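Local coordinates for protein succinate dehydrogenase subunit A (Mycolicibacterium smegmatis, PDB 7D6V) that probably oxidises succinate as the FAD-carrying flavoprotein subunit of a mycobacterial succinate dehydrogenase that feeds electrons into the respiratory chain, at residues A[505-519]-A[541-555]. Residues are numbered along the deposited sequence; the frame is centred on the assembly and turned at random.
Sequences IQEALDRLQELKRRY and RNMLLVSECVAKAAL
K516 and E548 supply the one salt bridge between 505-519 and 541-555: K516 NZ donates to E548 OE2 at 3.1 Å, coming from above the carboxylate plane. The side chains cross at about a right angle; E548 reaches over extended, its CG anti to the backbone N (chi1 -163°), while the lysine chain bends at chi3. K552 joins the network through a long bridge from its NZ to E548 OE1, and the same ammonium donates to the backbone O of D594. D594 OD1 also lies close to E548 OE2, so K516 and K552 probably help offset the two negative charges. S547 OG turns back along its own helix to M543 O, 2.6 Å away, sharing that carbonyl with S547 N from the opposite face.

Beside the K516-E548 bridge the packing is mostly aliphatic. L509 is a knob among E548, A551, K552 and L555, its CD2 3.6 Å from A551 CB; one turn on, L512 fills the hole formed by L544, S547, E548 and A551. L544 splits its branches: CD2 meets L515 CD2 at 3.7 Å, and CD1 lies 3.9 Å from Y519 CB. The Y519 ring passes obliquely by R541 CB, and its hydroxyl bonds to A537 O. At the far end I505 CG2 packs on L555 CB at 3.6 Å.

The short segments run nearly antiparallel, at 154° with axes 9.5 Å apart, pairing helices 502-518 and 532-556 in the flavoprotein C-terminal region. The R541 side chain lies about 10 Å from the bound FAD. A508, R511 and L515 also touch helix 481-495, while L545 and C549 meet helix 230-236 and strand 594-597, so helix 532-556 lies between helix 502-518 and these two elements.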
loop_
_atom_site.group_PDB
_atom_site.type_symbol
_atom_site.label_atom_id
_atom_site.label_comp_id
_atom_site.label_asym_id
_atom_site.label_seq_id
_atom_site.Cartn_x
_atom_site.Cartn_y
_atom_site.Cartn_z
ATOM N N ILE A 505 -23.185 16.570 -26.421
ATOM C CA ILE A 505 -23.324 15.116 -26.434
ATOM C C ILE A 505 -23.477 14.609 -27.863
ATOM O O ILE A 505 -22.920 13.566 -28.232
ATOM C CB ILE A 505 -24.504 14.677 -25.551
ATOM C CG1 ILE A 505 -24.280 15.094 -24.100
ATOM C CG2 ILE A 505 -24.672 13.175 -25.605
ATOM C CD1 ILE A 505 -25.548 15.112 -23.284
ATOM N N GLN A 506 -24.239 15.330 -28.688
ATOM C CA GLN A 506 -24.385 14.930 -30.083
ATOM C C GLN A 506 -23.048 14.979 -30.810
ATOM O O GLN A 506 -22.721 14.078 -31.591
ATOM C CB GLN A 506 -25.411 15.819 -30.780
ATOM C CG GLN A 506 -25.852 15.298 -32.127
ATOM C CD GLN A 506 -26.622 14.000 -32.018
ATOM O OE1 GLN A 506 -27.695 13.951 -31.418
ATOM N NE2 GLN A 506 -26.075 12.937 -32.593
ATOM N N GLU A 507 -22.257 16.024 -30.559
ATOM C CA GLU A 507 -20.930 16.113 -31.159
ATOM C C GLU A 507 -20.021 14.998 -30.656
ATOM O O GLU A 507 -19.202 14.465 -31.413
ATOM C CB GLU A 507 -20.322 17.482 -30.866
ATOM C CG GLU A 507 -18.895 17.655 -31.341
ATOM C CD GLU A 507 -18.239 18.885 -30.750
ATOM O OE1 GLU A 507 -18.929 19.634 -30.026
ATOM O OE2 GLU A 507 -17.036 19.102 -31.005
ATOM N N ALA A 508 -20.151 14.633 -29.379
ATOM C CA ALA A 508 -19.370 13.527 -28.840
ATOM C C ALA A 508 -19.703 12.224 -29.548
ATOM O O ALA A 508 -18.805 11.449 -29.884
ATOM C CB ALA A 508 -19.609 13.393 -27.338
ATOM N N LEU A 509 -20.988 11.966 -29.788
ATOM C CA LEU A 509 -21.369 10.773 -30.540
ATOM C C LEU A 509 -20.838 10.828 -31.969
ATOM O O LEU A 509 -20.335 9.825 -32.500
ATOM C CB LEU A 509 -22.889 10.616 -30.535
ATOM C CG LEU A 509 -23.503 10.081 -29.239
ATOM C CD1 LEU A 509 -25.007 10.253 -29.251
ATOM C CD2 LEU A 509 -23.132 8.628 -29.029
ATOM N N ASP A 510 -20.934 11.999 -32.602
ATOM C CA ASP A 510 -20.484 12.141 -33.983
ATOM C C ASP A 510 -18.992 11.870 -34.111
ATOM O O ASP A 510 -18.556 11.218 -35.066
ATOM C CB ASP A 510 -20.819 13.538 -34.503
ATOM C CG ASP A 510 -22.310 13.777 -34.608
ATOM O OD1 ASP A 510 -23.074 12.789 -34.579
ATOM O OD2 ASP A 510 -22.720 14.952 -34.716
ATOM N N ARG A 511 -18.190 12.362 -33.168
ATOM C CA ARG A 511 -16.760 12.103 -33.248
ATOM C C ARG A 511 -16.378 10.742 -32.680
ATOM O O ARG A 511 -15.311 10.228 -33.021
ATOM C CB ARG A 511 -15.966 13.213 -32.556
ATOM C CG ARG A 511 -16.247 13.402 -31.092
ATOM C CD ARG A 511 -15.252 14.380 -30.491
ATOM N NE ARG A 511 -15.334 15.711 -31.087
ATOM C CZ ARG A 511 -14.830 16.811 -30.533
ATOM N NH1 ARG A 511 -14.205 16.743 -29.366
ATOM N NH2 ARG A 511 -14.950 17.980 -31.143
ATOM N N LEU A 512 -17.236 10.124 -31.867
ATOM C CA LEU A 512 -17.019 8.730 -31.500
ATOM C C LEU A 512 -17.163 7.818 -32.706
ATOM O O LEU A 512 -16.438 6.825 -32.820
ATOM C CB LEU A 512 -17.999 8.306 -30.405
ATOM C CG LEU A 512 -17.595 8.528 -28.948
ATOM C CD1 LEU A 512 -18.761 8.235 -28.025
ATOM C CD2 LEU A 512 -16.407 7.667 -28.585
ATOM N N GLN A 513 -18.092 8.136 -33.610
ATOM C CA GLN A 513 -18.193 7.364 -34.847
ATOM C C GLN A 513 -16.906 7.453 -35.666
ATOM O O GLN A 513 -16.389 6.434 -36.141
ATOM C CB GLN A 513 -19.391 7.837 -35.668
ATOM C CG GLN A 513 -20.734 7.447 -35.080
ATOM C CD GLN A 513 -21.011 5.961 -35.205
ATOM O OE1 GLN A 513 -20.911 5.389 -36.290
ATOM N NE2 GLN A 513 -21.360 5.327 -34.092
ATOM N N GLU A 514 -16.363 8.663 -35.824
ATOM C CA GLU A 514 -15.099 8.826 -36.539
ATOM C C GLU A 514 -13.967 8.100 -35.829
ATOM O O GLU A 514 -13.100 7.497 -36.472
ATOM C CB GLU A 514 -14.762 10.310 -36.683
ATOM C CG GLU A 514 -15.714 11.092 -37.563
ATOM C CD GLU A 514 -15.649 10.668 -39.016
ATOM O OE1 GLU A 514 -14.560 10.262 -39.470
ATOM O OE2 GLU A 514 -16.685 10.743 -39.707
ATOM N N LEU A 515 -13.952 8.157 -34.500
ATOM C CA LEU A 515 -12.871 7.554 -33.736
ATOM C C LEU A 515 -12.898 6.035 -33.853
ATOM O O LEU A 515 -11.850 5.395 -34.002
ATOM C CB LEU A 515 -12.992 8.007 -32.284
ATOM C CG LEU A 515 -11.931 7.702 -31.242
ATOM C CD1 LEU A 515 -10.641 8.392 -31.618
ATOM C CD2 LEU A 515 -12.429 8.204 -29.915
ATOM N N LYS A 516 -14.090 5.438 -33.830
ATOM C CA LYS A 516 -14.188 3.996 -34.011
ATOM C C LYS A 516 -13.968 3.577 -35.458
ATOM O O LYS A 516 -13.594 2.426 -35.702
ATOM C CB LYS A 516 -15.541 3.482 -33.512
ATOM C CG LYS A 516 -16.707 3.756 -34.432
ATOM C CD LYS A 516 -18.029 3.609 -33.697
ATOM C CE LYS A 516 -18.416 2.155 -33.537
ATOM N NZ LYS A 516 -19.814 2.018 -33.043
ATOM N N ARG A 517 -14.189 4.476 -36.420
ATOM C CA ARG A 517 -13.765 4.181 -37.787
ATOM C C ARG A 517 -12.245 4.187 -37.902
ATOM O O ARG A 517 -11.665 3.346 -38.598
ATOM C CB ARG A 517 -14.378 5.183 -38.761
ATOM C CG ARG A 517 -14.024 4.920 -40.211
ATOM C CD ARG A 517 -14.227 6.154 -41.066
ATOM N NE ARG A 517 -13.498 7.304 -40.542
ATOM C CZ ARG A 517 -12.216 7.551 -40.782
ATOM N NH1 ARG A 517 -11.510 6.727 -41.542
ATOM N NH2 ARG A 517 -11.639 8.624 -40.262
ATOM N N ARG A 518 -11.586 5.134 -37.230
ATOM C CA ARG A 518 -10.126 5.166 -37.223
ATOM C C ARG A 518 -9.537 3.978 -36.475
ATOM O O ARG A 518 -8.406 3.571 -36.757
ATOM C CB ARG A 518 -9.627 6.468 -36.601
ATOM C CG ARG A 518 -9.731 7.678 -37.503
ATOM C CD ARG A 518 -9.353 8.939 -36.754
ATOM N NE ARG A 518 -7.998 8.867 -36.220
ATOM C CZ ARG A 518 -7.506 9.706 -35.315
ATOM N NH1 ARG A 518 -8.260 10.684 -34.838
ATOM N NH2 ARG A 518 -6.262 9.565 -34.884
ATOM N N TYR A 519 -10.275 3.427 -35.510
ATOM C CA TYR A 519 -9.783 2.281 -34.751
ATOM C C TYR A 519 -9.539 1.056 -35.623
ATOM O O TYR A 519 -8.744 0.191 -35.244
ATOM C CB TYR A 519 -10.765 1.928 -33.635
ATOM C CG TYR A 519 -10.322 0.767 -32.779
ATOM C CD1 TYR A 519 -9.260 0.892 -31.898
ATOM C CD2 TYR A 519 -10.966 -0.458 -32.854
ATOM C CE1 TYR A 519 -8.852 -0.165 -31.120
ATOM C CE2 TYR A 519 -10.566 -1.521 -32.076
ATOM C CZ TYR A 519 -9.509 -1.368 -31.210
ATOM O OH TYR A 519 -9.102 -2.425 -30.433
ATOM N N ARG A 541 -11.199 -1.066 -27.733
ATOM C CA ARG A 541 -12.519 -1.430 -28.242
ATOM C C ARG A 541 -13.561 -1.436 -27.127
ATOM O O ARG A 541 -14.684 -0.938 -27.308
ATOM C CB ARG A 541 -12.449 -2.782 -28.964
ATOM C CG ARG A 541 -12.319 -4.004 -28.071
ATOM C CD ARG A 541 -12.061 -5.268 -28.873
ATOM N NE ARG A 541 -13.257 -5.774 -29.539
ATOM C CZ ARG A 541 -13.795 -6.968 -29.306
ATOM N NH1 ARG A 541 -13.247 -7.782 -28.417
ATOM N NH2 ARG A 541 -14.878 -7.349 -29.963
ATOM N N ASN A 542 -13.196 -1.956 -25.951
ATOM C CA ASN A 542 -14.081 -1.879 -24.798
ATOM C C ASN A 542 -14.325 -0.435 -24.397
ATOM O O ASN A 542 -15.458 -0.054 -24.071
ATOM C CB ASN A 542 -13.488 -2.658 -23.626
ATOM C CG ASN A 542 -13.051 -4.049 -24.016
ATOM O OD1 ASN A 542 -13.729 -4.732 -24.780
ATOM N ND2 ASN A 542 -11.912 -4.476 -23.495
ATOM N N MET A 543 -13.271 0.384 -24.413
ATOM C CA MET A 543 -13.440 1.787 -24.047
ATOM C C MET A 543 -14.379 2.502 -25.012
ATOM O O MET A 543 -15.227 3.294 -24.587
ATOM C CB MET A 543 -12.082 2.483 -23.984
ATOM C CG MET A 543 -11.427 2.394 -22.620
ATOM S SD MET A 543 -9.939 3.389 -22.453
ATOM C CE MET A 543 -8.711 2.282 -23.133
ATOM N N LEU A 544 -14.255 2.225 -26.311
ATOM C CA LEU A 544 -15.130 2.856 -27.294
ATOM C C LEU A 544 -16.580 2.429 -27.106
ATOM O O LEU A 544 -17.493 3.263 -27.175
ATOM C CB LEU A 544 -14.655 2.526 -28.708
ATOM C CG LEU A 544 -13.379 3.217 -29.193
ATOM C CD1 LEU A 544 -12.878 2.578 -30.477
ATOM C CD2 LEU A 544 -13.612 4.702 -29.390
ATOM N N LEU A 545 -16.813 1.136 -26.864
ATOM C CA LEU A 545 -18.178 0.662 -26.651
ATOM C C LEU A 545 -18.802 1.311 -25.417
ATOM O O LEU A 545 -19.948 1.783 -25.453
ATOM C CB LEU A 545 -18.177 -0.861 -26.527
ATOM C CG LEU A 545 -19.525 -1.575 -26.580
ATOM C CD1 LEU A 545 -20.208 -1.287 -27.890
ATOM C CD2 LEU A 545 -19.345 -3.067 -26.389
ATOM N N VAL A 546 -18.046 1.364 -24.318
ATOM C CA VAL A 546 -18.575 1.944 -23.088
ATOM C C VAL A 546 -18.824 3.438 -23.260
ATOM O O VAL A 546 -19.812 3.976 -22.748
ATOM C CB VAL A 546 -17.625 1.649 -21.914
ATOM C CG1 VAL A 546 -17.995 2.478 -20.702
ATOM C CG2 VAL A 546 -17.664 0.171 -21.573
ATOM N N SER A 547 -17.939 4.131 -23.984
ATOM C CA SER A 547 -18.140 5.555 -24.226
ATOM C C SER A 547 -19.399 5.807 -25.043
ATOM O O SER A 547 -20.155 6.742 -24.754
ATOM C CB SER A 547 -16.919 6.143 -24.928
ATOM O OG SER A 547 -15.734 5.841 -24.217
ATOM N N GLU A 548 -19.641 4.987 -26.070
ATOM C CA GLU A 548 -20.873 5.134 -26.839
ATOM C C GLU A 548 -22.098 4.932 -25.956
ATOM O O GLU A 548 -23.072 5.694 -26.045
ATOM C CB GLU A 548 -20.886 4.150 -28.008
ATOM C CG GLU A 548 -21.906 4.476 -29.086
ATOM C CD GLU A 548 -21.973 3.414 -30.167
ATOM O OE1 GLU A 548 -22.986 3.367 -30.897
ATOM O OE2 GLU A 548 -21.013 2.624 -30.291
ATOM N N CYS A 549 -22.062 3.917 -25.088
ATOM C CA CYS A 549 -23.191 3.674 -24.194
ATOM C C CYS A 549 -23.436 4.865 -23.275
ATOM O O CYS A 549 -24.578 5.312 -23.102
ATOM C CB CYS A 549 -22.945 2.407 -23.374
ATOM S SG CYS A 549 -23.404 0.882 -24.202
ATOM N N VAL A 550 -22.365 5.393 -22.678
ATOM C CA VAL A 550 -22.494 6.514 -21.749
ATOM C C VAL A 550 -23.066 7.732 -22.461
ATOM O O VAL A 550 -23.974 8.402 -21.952
ATOM C CB VAL A 550 -21.134 6.829 -21.099
ATOM C CG1 VAL A 550 -21.204 8.133 -20.334
ATOM C CG2 VAL A 550 -20.716 5.703 -20.178
ATOM N N ALA A 551 -22.548 8.034 -23.654
ATOM C CA ALA A 551 -23.013 9.207 -24.383
ATOM C C ALA A 551 -24.479 9.078 -24.775
ATOM O O ALA A 551 -25.247 10.040 -24.656
ATOM C CB ALA A 551 -22.145 9.435 -25.617
ATOM N N LYS A 552 -24.894 7.896 -25.238
ATOM C CA LYS A 552 -26.285 7.734 -25.646
ATOM C C LYS A 552 -27.232 7.818 -24.452
ATOM O O LYS A 552 -28.299 8.440 -24.544
ATOM C CB LYS A 552 -26.462 6.416 -26.394
ATOM C CG LYS A 552 -25.893 6.448 -27.794
ATOM C CD LYS A 552 -26.377 5.277 -28.620
ATOM C CE LYS A 552 -26.009 5.461 -30.078
ATOM N NZ LYS A 552 -26.698 4.471 -30.942
ATOM N N ALA A 553 -26.858 7.214 -23.320
ATOM C CA ALA A 553 -27.692 7.331 -22.128
ATOM C C ALA A 553 -27.803 8.780 -21.670
ATOM O O ALA A 553 -28.898 9.253 -21.329
ATOM C CB ALA A 553 -27.135 6.453 -21.010
ATOM N N ALA A 554 -26.679 9.506 -21.666
ATOM C CA ALA A 554 -26.699 10.901 -21.241
ATOM C C ALA A 554 -27.529 11.762 -22.177
ATOM O O ALA A 554 -28.173 12.718 -21.733
ATOM C CB ALA A 554 -25.273 11.441 -21.149
ATOM N N LEU A 555 -27.525 11.451 -23.473
ATOM C CA LEU A 555 -28.378 12.188 -24.397
ATOM C C LEU A 555 -29.847 11.868 -24.165
ATOM O O LEU A 555 -30.707 12.745 -24.294
ATOM C CB LEU A 555 -27.992 11.877 -25.840
ATOM C CG LEU A 555 -28.759 12.675 -26.896
ATOM C CD1 LEU A 555 -28.267 14.111 -26.939
ATOM C CD2 LEU A 555 -28.641 12.024 -28.257
#